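Local coordinates for phosphoglycerate dehydrogenase (Lactobacillus plantarum, PDB 3EVT), which probably catalyses the NAD-dependent oxidation of 3-phosphoglycerate to 3-phosphohydroxypyruvate, the entry step of serine synthesis, at residues N89-H94 with V306-D311. Residues are numbered along the deposited sequence; the frame is centred on the assembly and turned at random.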
ATOM      1  N   ASN A  89      20.335  -2.627   8.074  1.00 44.96           N
ATOM      2  CA  ASN A  89      19.968  -2.777   9.472  1.00 44.10           C
ATOM      3  C   ASN A  89      18.482  -3.095   9.598  1.00 43.98           C
ATOM      4  O   ASN A  89      17.868  -3.563   8.635  1.00 42.51           O
ATOM      5  CB  ASN A  89      20.398  -1.553  10.276  1.00 43.72           C
ATOM      6  CG  ASN A  89      19.582  -0.356   9.961  1.00 45.64           C
ATOM      7  OD1 ASN A  89      18.652  -0.411   9.157  1.00 43.69           O
ATOM      8  ND2 ASN A  89      19.924   0.762  10.592  1.00 47.76           N
ATOM      9  N   THR A  90      17.924  -2.888  10.796  1.00 43.95           N
ATOM     10  CA  THR A  90      16.545  -3.253  11.124  1.00 43.42           C
ATOM     11  C   THR A  90      15.687  -2.074  11.615  1.00 43.46           C
ATOM     12  O   THR A  90      14.825  -2.255  12.480  1.00 43.62           O
ATOM     13  CB  THR A  90      16.513  -4.299  12.248  1.00 43.71           C
ATOM     14  OG1 THR A  90      17.472  -3.912  13.243  1.00 45.63           O
ATOM     15  CG2 THR A  90      16.845  -5.734  11.711  1.00 42.89           C
ATOM     16  N   SER A  91      15.893  -0.876  11.093  1.00 42.22           N
ATOM     17  CA  SER A  91      14.992   0.204  11.478  1.00 42.78           C
ATOM     18  C   SER A  91      13.602   0.176  10.847  1.00 41.90           C
ATOM     19  O   SER A  91      13.324  -0.593   9.918  1.00 40.80           O
ATOM     20  CB  SER A  91      15.629   1.582  11.288  1.00 43.41           C
ATOM     21  OG  SER A  91      16.145   1.701   9.999  1.00 48.29           O
ATOM     22  N   GLY A  92      12.700   0.995  11.396  1.00 41.73           N
ATOM     23  CA  GLY A  92      11.380   1.194  10.798  1.00 41.28           C
ATOM     24  C   GLY A  92      10.299   0.174  11.104  1.00 42.31           C
ATOM     25  O   GLY A  92       9.163   0.284  10.593  1.00 41.62           O
ATOM     26  N   ILE A  93      10.623  -0.822  11.935  1.00 42.29           N
ATOM     27  CA  ILE A  93       9.690  -1.942  12.139  1.00 42.51           C
ATOM     28  C   ILE A  93       8.370  -1.534  12.782  1.00 42.99           C
ATOM     29  O   ILE A  93       7.279  -1.822  12.240  1.00 43.72           O
ATOM     30  CB  ILE A  93      10.294  -3.091  12.943  1.00 42.41           C
ATOM     31  CG1 ILE A  93      11.546  -3.641  12.223  1.00 40.58           C
ATOM     32  CG2 ILE A  93       9.186  -4.178  13.114  1.00 43.39           C
ATOM     33  CD1 ILE A  93      12.303  -4.729  13.015  1.00 39.23           C
ATOM     34  N   HIS A  94       8.459  -0.861  13.923  1.00 42.98           N
ATOM     35  CA  HIS A  94       7.268  -0.365  14.622  1.00 45.60           C
ATOM     36  C   HIS A  94       6.549   0.631  13.740  1.00 44.16           C
ATOM     37  O   HIS A  94       5.376   0.519  13.540  1.00 44.13           O
ATOM     38  CB  HIS A  94       7.612   0.359  15.946  1.00 46.32           C
ATOM     39  CG  HIS A  94       7.744  -0.546  17.130  1.00 54.35           C
ATOM     40  ND1 HIS A  94       8.962  -0.798  17.759  1.00 60.90           N
ATOM     41  CD2 HIS A  94       6.812  -1.254  17.818  1.00 59.57           C
ATOM     42  CE1 HIS A  94       8.772  -1.629  18.773  1.00 59.75           C
ATOM     43  NE2 HIS A  94       7.479  -1.933  18.822  1.00 59.40           N
ATOM     44  N   VAL A 306      16.966  -4.332  -0.818  1.00 50.00           N
ATOM     45  CA  VAL A 306      15.693  -3.669  -0.936  1.00 49.98           C
ATOM     46  C   VAL A 306      15.221  -2.916   0.304  1.00 50.10           C
ATOM     47  O   VAL A 306      14.316  -2.098   0.194  1.00 49.71           O
ATOM     48  CB  VAL A 306      14.607  -4.643  -1.250  1.00 50.33           C
ATOM     49  CG1 VAL A 306      14.568  -5.729  -0.215  1.00 51.19           C
ATOM     50  CG2 VAL A 306      13.298  -3.895  -1.277  1.00 53.02           C
ATOM     51  N   ARG A 307      15.789  -3.207   1.482  1.00 48.82           N
ATOM     52  CA  ARG A 307      15.243  -2.651   2.722  1.00 48.87           C
ATOM     53  C   ARG A 307      16.365  -2.185   3.656  1.00 48.46           C
ATOM     54  O   ARG A 307      17.288  -2.929   3.934  1.00 48.61           O
ATOM     55  CB  ARG A 307      14.378  -3.711   3.415  1.00 48.13           C
ATOM     56  CG  ARG A 307      13.960  -3.365   4.807  1.00 50.85           C
ATOM     57  CD  ARG A 307      12.759  -2.385   4.812  1.00 52.52           C
ATOM     58  NE  ARG A 307      12.392  -1.968   6.166  1.00 49.61           N
ATOM     59  CZ  ARG A 307      11.470  -2.557   6.911  1.00 49.19           C
ATOM     60  NH1 ARG A 307      10.787  -3.593   6.413  1.00 44.29           N
ATOM     61  NH2 ARG A 307      11.230  -2.114   8.146  1.00 47.17           N
ATOM     62  N   ASN A 308      16.290  -0.958   4.146  1.00 48.57           N
ATOM     63  CA  ASN A 308      17.185  -0.506   5.242  1.00 49.32           C
ATOM     64  C   ASN A 308      18.658  -0.477   4.913  1.00 49.91           C
ATOM     65  O   ASN A 308      19.509  -0.574   5.831  1.00 50.02           O
ATOM     66  CB  ASN A 308      16.996  -1.337   6.518  1.00 47.95           C
ATOM     67  CG  ASN A 308      15.627  -1.116   7.136  1.00 47.31           C
ATOM     68  OD1 ASN A 308      14.940  -0.195   6.729  1.00 47.30           O
ATOM     69  ND2 ASN A 308      15.214  -1.960   8.086  1.00 41.69           N
ATOM     70  N   GLN A 309      18.978  -0.332   3.638  1.00 50.63           N
ATOM     71  CA  GLN A 309      20.379  -0.159   3.271  1.00 53.00           C
ATOM     72  C   GLN A 309      21.008   1.038   3.989  1.00 53.78           C
ATOM     73  O   GLN A 309      20.533   2.174   3.912  1.00 53.88           O
ATOM     74  CB  GLN A 309      20.626  -0.146   1.754  1.00 52.59           C
ATOM     75  CG  GLN A 309      22.138  -0.321   1.440  1.00 54.96           C
ATOM     76  CD  GLN A 309      22.505  -0.312  -0.047  1.00 54.26           C
ATOM     77  OE1 GLN A 309      21.653  -0.395  -0.910  1.00 55.08           O
ATOM     78  NE2 GLN A 309      23.795  -0.298  -0.328  1.00 52.34           N
ATOM     79  N   VAL A 310      22.066   0.736   4.723  1.00 56.11           N
ATOM     80  CA  VAL A 310      22.851   1.713   5.466  1.00 58.37           C
ATOM     81  C   VAL A 310      23.898   2.371   4.544  1.00 60.15           C
ATOM     82  O   VAL A 310      24.703   1.704   3.903  1.00 60.62           O
ATOM     83  CB  VAL A 310      23.568   1.024   6.631  1.00 57.65           C
ATOM     84  CG1 VAL A 310      24.536   1.962   7.281  1.00 58.76           C
ATOM     85  CG2 VAL A 310      22.549   0.499   7.638  1.00 57.55           C
ATOM     86  N   ASP A 311      23.899   3.686   4.477  1.00 62.38           N
ATOM     87  CA  ASP A 311      24.818   4.354   3.559  1.00 64.46           C
ATOM     88  C   ASP A 311      26.272   4.390   4.067  1.00 64.59           C
ATOM     89  O   ASP A 311      27.187   3.793   3.463  1.00 65.32           O
ATOM     90  CB  ASP A 311      24.379   5.784   3.315  1.00 64.96           C
ATOM     91  CG  ASP A 311      25.518   6.624   2.837  1.00 68.17           C
ATOM     92  OD1 ASP A 311      25.873   6.453   1.654  1.00 70.96           O
ATOM     93  OD2 ASP A 311      26.091   7.395   3.646  1.00 69.94           O
TER
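Asn308 reaches across to the 89-94 segment with its side-chain amide. Asn308 ND2 donates to two backbone carbonyls, Ser91 O at 3.0 Å and Asn89 O at 3.1 Å. Asn89 O lies close to the Asn308 amide plane, whereas Ser91 O is tilted from it by 27°. CG of Asn308 lies beside its own backbone N (chi1 -67°), and this brings the amide, with ND2 between the two carbonyls, up to 89-94. Ser91 O takes a second bond, from Arg307 NH2 at 3.1 Å, with the donor in the carbonyl plane. Arg307 NE donates to Asn308 OD1 at 3.2 Å, from above the plane of the Asn308 side-chain carbonyl, so both amide ends are engaged. The backbone adds Asn89 N to Asn308 O at 3.2 Å. With an alanine in place of Asn308, Asn89 O and Ser91 O would probably each lose one donor, and Arg307 NE this acceptor.

The side-chain amide of Asn89 stands nearly perpendicular to that of Asn308, 83° apart. Asn89 ND2 donates to Ala70 O, and Asn89 OD1 receives weak bonds from Ser91 N and Ser91 OG. CG2 of Val310 packs against Asn89 CG at 3.9 Å.

Gln66 NE2 also donates to Asn89 O. The contact ties the C-terminal tail to the link between edge strand 86-88 of the five-stranded sheet and helix 93-110, N-capped by Gly92. Val310 pairs through its backbone with Val87, while Ile93 and Arg307 rest on Ile291 of helix 284-302. Helices 93-110 and 284-302 connect this domain to the Rossmann-type NAD-binding domain, as in other D-2-hydroxyacid dehydrogenases.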